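Local structure of prolyl endopeptidase (Myxococcus xanthus, 2BKL) at residues E185-D190 with D196-Y201; T217-R222 with K262-L267. The protein probably cleaves oligopeptides after proline, and less often after alanine, as a serine endopeptidase that pairs a beta-propeller with an alpha/beta-hydrolase domain. All blocks are in the same frame, centred on the assembly; numbering follows the deposited sequence.

Interaction 1: residues E185-D190 with D196-Y201; sequences EWLPTD and DERPGY
Leu187 lies against the guanidinium of Arg198 and gives a worked example of how an aliphatic branch can pack on a charged, flat group. Its CD1 sits over the centre of one guanidinium face, 3.7 Å above the plane, while CB comes within 3.7 Å of Arg198 NH2. The other methyl, CD2, turns to the backbone and meets Arg198 O at 3.6 Å. Arg198 reaches across with CG anti to its backbone N (chi1 -159°) and an extended chain from CG to NE, which carries the guanidinium to the 185-190 segment. There Pro188 O lies in the guanidinium plane, at the edge, yet 3.7 Å from Arg198 NH2, a distance too long for a hydrogen bond. NH1 forms a salt bridge with Glu146 OE1, so the strongest polar partner of this arginine lies outside both segments.

Beside this pair, the Pro188 ring and the Tyr201 side chain meet at about a right angle: Pro188 CD touches Tyr201 CB at 3.8 Å and also rests 3.6 Å from Tyr201 O. The phenol end leads away from segment 185-190, so CB, not the ring, does the touching. The 3-10 segment 198-200 that leads into Tyr201 is held by backbone bonds, including Tyr201 N to Arg198 O at 3.0 Å.

The contact joins the two limbs of the connection between propeller strands 181-186 and 203-208, and the side chain of Leu187 is about 8 Å from the bound N-[(benzyloxy)carbonyl]-L-alanyl-L-proline. Its chemistry is van der Waals packing across the limbs; Glu146 probably balances much of the arginine's charge, while one flat guanidinium face, poor in hydrogen-bonding capacity, packs on the leucine methyl.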
loop_
_atom_site.group_PDB
_atom_site.type_symbol
_atom_site.label_atom_id
_atom_site.label_comp_id
_atom_site.label_asym_id
_atom_site.label_seq_id
_atom_site.Cartn_x
_atom_site.Cartn_y
_atom_site.Cartn_z
ATOM N N GLU A 185 -5.099 -7.346 17.636
ATOM C CA GLU A 185 -4.853 -5.934 17.919
ATOM C C GLU A 185 -6.190 -5.220 17.971
ATOM O O GLU A 185 -6.980 -5.301 17.035
ATOM C CB GLU A 185 -4.020 -5.325 16.812
ATOM C CG GLU A 185 -2.653 -5.950 16.566
ATOM C CD GLU A 185 -2.617 -7.391 16.037
ATOM O OE1 GLU A 185 -3.511 -7.846 15.324
ATOM O OE2 GLU A 185 -1.644 -8.138 16.354
ATOM N N TRP A 186 -6.449 -4.533 19.087
ATOM C CA TRP A 186 -7.756 -3.969 19.399
ATOM C C TRP A 186 -7.657 -2.470 19.697
ATOM O O TRP A 186 -6.736 -2.033 20.382
ATOM C CB TRP A 186 -8.335 -4.673 20.641
ATOM C CG TRP A 186 -9.710 -4.229 20.964
ATOM C CD1 TRP A 186 -10.845 -4.396 20.211
ATOM C CD2 TRP A 186 -10.120 -3.552 22.149
ATOM N NE1 TRP A 186 -11.928 -3.842 20.859
ATOM C CE2 TRP A 186 -11.512 -3.339 22.057
ATOM C CE3 TRP A 186 -9.452 -3.116 23.289
ATOM C CZ2 TRP A 186 -12.237 -2.691 23.059
ATOM C CZ3 TRP A 186 -10.171 -2.475 24.288
ATOM C CH2 TRP A 186 -11.541 -2.272 24.162
ATOM N N LEU A 187 -8.640 -1.698 19.229
ATOM C CA LEU A 187 -8.807 -0.293 19.620
ATOM C C LEU A 187 -10.076 -0.135 20.438
ATOM O O LEU A 187 -11.121 -0.683 20.080
ATOM C CB LEU A 187 -8.921 0.598 18.393
ATOM C CG LEU A 187 -7.670 0.773 17.557
ATOM C CD1 LEU A 187 -7.987 1.438 16.248
ATOM C CD2 LEU A 187 -6.647 1.600 18.300
ATOM N N PRO A 188 -10.017 0.616 21.536
ATOM C CA PRO A 188 -11.221 0.887 22.333
ATOM C C PRO A 188 -12.132 1.855 21.568
ATOM O O PRO A 188 -11.657 2.552 20.682
ATOM C CB PRO A 188 -10.638 1.544 23.593
ATOM C CG PRO A 188 -9.473 2.247 23.101
ATOM C CD PRO A 188 -8.840 1.324 22.074
ATOM N N THR A 189 -13.440 1.817 21.842
ATOM C CA THR A 189 -14.346 2.825 21.329
ATOM C C THR A 189 -14.658 3.713 22.521
ATOM O O THR A 189 -15.501 3.401 23.340
ATOM C CB THR A 189 -15.631 2.199 20.728
ATOM O OG1 THR A 189 -15.278 1.435 19.564
ATOM C CG2 THR A 189 -16.560 3.252 20.168
ATOM N N ASP A 190 -13.925 4.800 22.598
ATOM C CA ASP A 190 -14.034 5.746 23.693
ATOM C C ASP A 190 -14.211 7.097 23.045
ATOM O O ASP A 190 -13.319 7.600 22.364
ATOM C CB ASP A 190 -12.756 5.615 24.531
ATOM C CG ASP A 190 -12.590 6.704 25.567
ATOM O OD1 ASP A 190 -13.315 7.718 25.540
ATOM O OD2 ASP A 190 -11.665 6.556 26.409
ATOM N N ASP A 196 -6.949 11.838 16.101
ATOM C CA ASP A 196 -5.497 11.836 15.884
ATOM C C ASP A 196 -4.687 11.118 16.963
ATOM O O ASP A 196 -3.552 10.707 16.713
ATOM C CB ASP A 196 -4.955 13.252 15.702
ATOM C CG ASP A 196 -5.031 14.065 16.954
ATOM O OD1 ASP A 196 -6.174 14.384 17.353
ATOM O OD2 ASP A 196 -4.026 14.474 17.599
ATOM N N GLU A 197 -5.266 10.959 18.153
ATOM C CA GLU A 197 -4.568 10.263 19.241
ATOM C C GLU A 197 -4.886 8.778 19.289
ATOM O O GLU A 197 -4.202 8.023 19.969
ATOM C CB GLU A 197 -4.914 10.904 20.581
ATOM C CG GLU A 197 -4.270 12.283 20.745
ATOM C CD GLU A 197 -2.750 12.224 20.964
ATOM O OE1 GLU A 197 -2.242 11.308 21.676
ATOM O OE2 GLU A 197 -2.042 13.124 20.450
ATOM N N ARG A 198 -5.953 8.375 18.603
ATOM C CA ARG A 198 -6.429 6.997 18.668
ATOM C C ARG A 198 -5.360 5.931 18.368
ATOM O O ARG A 198 -5.394 4.874 18.991
ATOM C CB ARG A 198 -7.644 6.786 17.772
ATOM C CG ARG A 198 -8.495 5.578 18.141
ATOM C CD ARG A 198 -9.591 5.349 17.165
ATOM N NE ARG A 198 -10.385 4.173 17.493
ATOM C CZ ARG A 198 -11.105 3.525 16.588
ATOM N NH1 ARG A 198 -11.098 3.942 15.329
ATOM N NH2 ARG A 198 -11.817 2.471 16.945
ATOM N N PRO A 199 -4.458 6.147 17.411
ATOM C CA PRO A 199 -3.444 5.117 17.150
ATOM C C PRO A 199 -2.569 4.724 18.344
ATOM O O PRO A 199 -1.953 3.646 18.319
ATOM C CB PRO A 199 -2.622 5.710 16.014
ATOM C CG PRO A 199 -3.479 6.647 15.321
ATOM C CD PRO A 199 -4.371 7.248 16.429
ATOM N N GLY A 200 -2.511 5.572 19.362
ATOM C CA GLY A 200 -1.734 5.255 20.545
ATOM C C GLY A 200 -2.456 4.345 21.525
ATOM O O GLY A 200 -1.894 4.057 22.580
ATOM N N TYR A 201 -3.665 3.874 21.201
ATOM C CA TYR A 201 -4.475 3.087 22.135
ATOM C C TYR A 201 -4.615 1.612 21.791
ATOM O O TYR A 201 -5.268 0.860 22.528
ATOM C CB TYR A 201 -5.858 3.733 22.296
ATOM C CG TYR A 201 -5.803 4.973 23.160
ATOM C CD1 TYR A 201 -5.468 6.214 22.626
ATOM C CD2 TYR A 201 -6.024 4.899 24.532
ATOM C CE1 TYR A 201 -5.402 7.323 23.426
ATOM C CE2 TYR A 201 -5.955 6.020 25.311
ATOM C CZ TYR A 201 -5.647 7.222 24.761
ATOM O OH TYR A 201 -5.574 8.364 25.539
#

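Interaction 2: residues T217-R222 with K262-L267; sequences TVVHER and KDFRLL
Phe264 reaches across to Val219 and His220, and following it outward illustrates how one aromatic ring can bridge two sheets. CB already points toward the 217-222 segment, and CG, anti to the carbonyl carbon (chi1 -79°), carries the ring on to it. Along one side of the ring, CD2 meets His220 CD2 at 3.7 Å. CE2, the next atom, has two neighbours: it lies 3.6 Å from His220 CD2 and 3.2 Å from Val219 O, which sits in the ring plane at the edge. At the tip, CZ is 3.7 Å from Val219 O and touches Val219 CG1 at 4.1 Å. His220 CD2 stands over one face of the phenyl ring, toward its rim, and the two ring planes are inclined at 58°. The imidazole is fixed by ND1, which donates to a lone pair of Glu221 O at 2.8 Å, the acceptor lying close to the imidazole plane. With an alanine here in place of His220, one face of Phe264 would probably lose its neighbour and Glu221 O be left seeking another donor. Val219 and His220 form a classic beta bulge opposite Ile204 on strand 203-208. Phe264, just ahead of strand 265-269, also packs on Leu241 and Val243 of strand 241-247 and forms a cation-pi pair with Lys257, so the contact spans adjacent four-stranded blades of the propeller.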
loop_
_atom_site.group_PDB
_atom_site.type_symbol
_atom_site.label_atom_id
_atom_site.label_comp_id
_atom_site.label_asym_id
_atom_site.label_seq_id
_atom_site.Cartn_x
_atom_site.Cartn_y
_atom_site.Cartn_z
ATOM N N THR A 217 -8.809 -11.235 27.416
ATOM C CA THR A 217 -7.667 -10.855 28.244
ATOM C C THR A 217 -6.842 -9.793 27.542
ATOM O O THR A 217 -6.682 -9.805 26.310
ATOM C CB THR A 217 -6.760 -12.045 28.658
ATOM O OG1 THR A 217 -6.174 -12.643 27.516
ATOM C CG2 THR A 217 -7.570 -13.157 29.272
ATOM N N VAL A 218 -6.332 -8.868 28.339
ATOM C CA VAL A 218 -5.362 -7.895 27.896
ATOM C C VAL A 218 -3.989 -8.539 27.955
ATOM O O VAL A 218 -3.463 -8.844 29.033
ATOM C CB VAL A 218 -5.395 -6.612 28.757
ATOM C CG1 VAL A 218 -4.422 -5.607 28.227
ATOM C CG2 VAL A 218 -6.842 -6.037 28.802
ATOM N N VAL A 219 -3.448 -8.805 26.772
ATOM C CA VAL A 219 -2.164 -9.443 26.598
ATOM C C VAL A 219 -1.006 -8.455 26.688
ATOM O O VAL A 219 0.033 -8.749 27.261
ATOM C CB VAL A 219 -2.167 -10.198 25.263
ATOM C CG1 VAL A 219 -0.799 -10.724 24.895
ATOM C CG2 VAL A 219 -3.196 -11.292 25.319
ATOM N N HIS A 220 -1.167 -7.288 26.082
ATOM C CA HIS A 220 -0.158 -6.244 26.158
ATOM C C HIS A 220 -0.852 -4.906 26.095
ATOM O O HIS A 220 -1.667 -4.668 25.208
ATOM C CB HIS A 220 0.844 -6.378 24.998
ATOM C CG HIS A 220 2.085 -5.544 25.157
ATOM N ND1 HIS A 220 2.079 -4.170 25.073
ATOM C CD2 HIS A 220 3.379 -5.900 25.354
ATOM C CE1 HIS A 220 3.304 -3.710 25.256
ATOM N NE2 HIS A 220 4.114 -4.739 25.425
ATOM N N GLU A 221 -0.537 -4.028 27.041
ATOM C CA GLU A 221 -1.188 -2.728 27.104
ATOM C C GLU A 221 -0.685 -1.805 26.000
ATOM O O GLU A 221 0.306 -2.070 25.320
ATOM C CB GLU A 221 -0.953 -2.086 28.484
ATOM C CG GLU A 221 -1.714 -2.778 29.606
ATOM C CD GLU A 221 -1.548 -2.061 30.934
ATOM O OE1 GLU A 221 -0.381 -1.756 31.298
ATOM O OE2 GLU A 221 -2.569 -1.787 31.614
ATOM N N ARG A 222 -1.380 -0.696 25.855
ATOM C CA ARG A 222 -1.081 0.259 24.808
ATOM C C ARG A 222 0.258 0.938 25.058
ATOM O O ARG A 222 0.756 0.944 26.174
ATOM C CB ARG A 222 -2.179 1.324 24.747
ATOM C CG ARG A 222 -2.140 2.314 25.894
ATOM C CD ARG A 222 -3.407 3.134 26.000
ATOM N NE ARG A 222 -3.353 4.087 27.100
ATOM C CZ ARG A 222 -3.651 3.788 28.352
ATOM N NH1 ARG A 222 -4.069 2.571 28.680
ATOM N NH2 ARG A 222 -3.556 4.733 29.281
ATOM N N LYS A 262 4.412 -14.335 33.225
ATOM C CA LYS A 262 3.885 -13.098 33.780
ATOM C C LYS A 262 4.353 -11.862 33.005
ATOM O O LYS A 262 3.564 -10.969 32.745
ATOM C CB LYS A 262 4.271 -12.973 35.269
ATOM C CG LYS A 262 3.099 -12.655 36.211
ATOM C CD LYS A 262 3.330 -13.205 37.639
ATOM C CE LYS A 262 2.289 -14.266 38.046
ATOM N NZ LYS A 262 2.455 -14.676 39.479
ATOM N N ASP A 263 5.632 -11.809 32.648
ATOM C CA ASP A 263 6.206 -10.608 32.042
ATOM C C ASP A 263 6.689 -10.897 30.625
ATOM O O ASP A 263 7.097 -12.020 30.308
ATOM C CB ASP A 263 7.408 -10.118 32.854
ATOM C CG ASP A 263 7.039 -9.705 34.270
ATOM O OD1 ASP A 263 6.068 -8.941 34.442
ATOM O OD2 ASP A 263 7.680 -10.093 35.266
ATOM N N PHE A 264 6.640 -9.878 29.768
ATOM C CA PHE A 264 7.357 -9.932 28.493
ATOM C C PHE A 264 8.858 -9.774 28.693
ATOM O O PHE A 264 9.313 -9.061 29.583
ATOM C CB PHE A 264 6.854 -8.857 27.518
ATOM C CG PHE A 264 5.586 -9.229 26.850
ATOM C CD1 PHE A 264 5.574 -10.014 25.715
ATOM C CD2 PHE A 264 4.374 -8.827 27.388
ATOM C CE1 PHE A 264 4.387 -10.384 25.134
ATOM C CE2 PHE A 264 3.187 -9.184 26.788
ATOM C CZ PHE A 264 3.187 -9.951 25.668
ATOM N N ARG A 265 9.621 -10.459 27.857
ATOM C CA ARG A 265 11.064 -10.320 27.786
ATOM C C ARG A 265 11.394 -9.399 26.599
ATOM O O ARG A 265 10.753 -9.484 25.550
ATOM C CB ARG A 265 11.706 -11.704 27.550
ATOM C CG ARG A 265 11.227 -12.852 28.508
ATOM C CD ARG A 265 11.215 -14.258 27.843
ATOM N NE ARG A 265 10.954 -15.365 28.778
ATOM C CZ ARG A 265 11.842 -15.829 29.653
ATOM N NH1 ARG A 265 13.063 -15.312 29.720
ATOM N NH2 ARG A 265 11.513 -16.818 30.482
ATOM N N LEU A 266 12.376 -8.520 26.752
ATOM C CA LEU A 266 12.868 -7.726 25.634
ATOM C C LEU A 266 13.809 -8.540 24.792
ATOM O O LEU A 266 14.843 -8.970 25.278
ATOM C CB LEU A 266 13.619 -6.498 26.138
ATOM C CG LEU A 266 14.239 -5.551 25.113
ATOM C CD1 LEU A 266 13.167 -4.867 24.284
ATOM C CD2 LEU A 266 15.121 -4.511 25.845
ATOM N N LEU A 267 13.455 -8.776 23.535
ATOM C CA LEU A 267 14.430 -9.351 22.610
ATOM C C LEU A 267 15.453 -8.313 22.162
ATOM O O LEU A 267 16.670 -8.555 22.229
ATOM C CB LEU A 267 13.772 -9.985 21.404
ATOM C CG LEU A 267 14.718 -10.633 20.412
ATOM C CD1 LEU A 267 15.449 -11.846 21.023
ATOM C CD2 LEU A 267 13.946 -11.037 19.181
#

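From the N terminus, strand 181-186 runs into interaction 1, which closes the short loop leading to strand 203-208 of the same four-stranded sheet. The chain then passes along strand 203-208 to the outermost strand 217-220, where interaction 2 opens; it closes only after three strands of the next sheet, as the chain enters strand 265-269. The two contacts are thus in series, neither nested nor crossed. Interaction 1 works within one sheet's connection, whereas interaction 2 ties that sheet to its neighbour. Their centres are about 17 Å apart, and Arg222 joins them by packing its CD 3.5 Å from Tyr201 CD2.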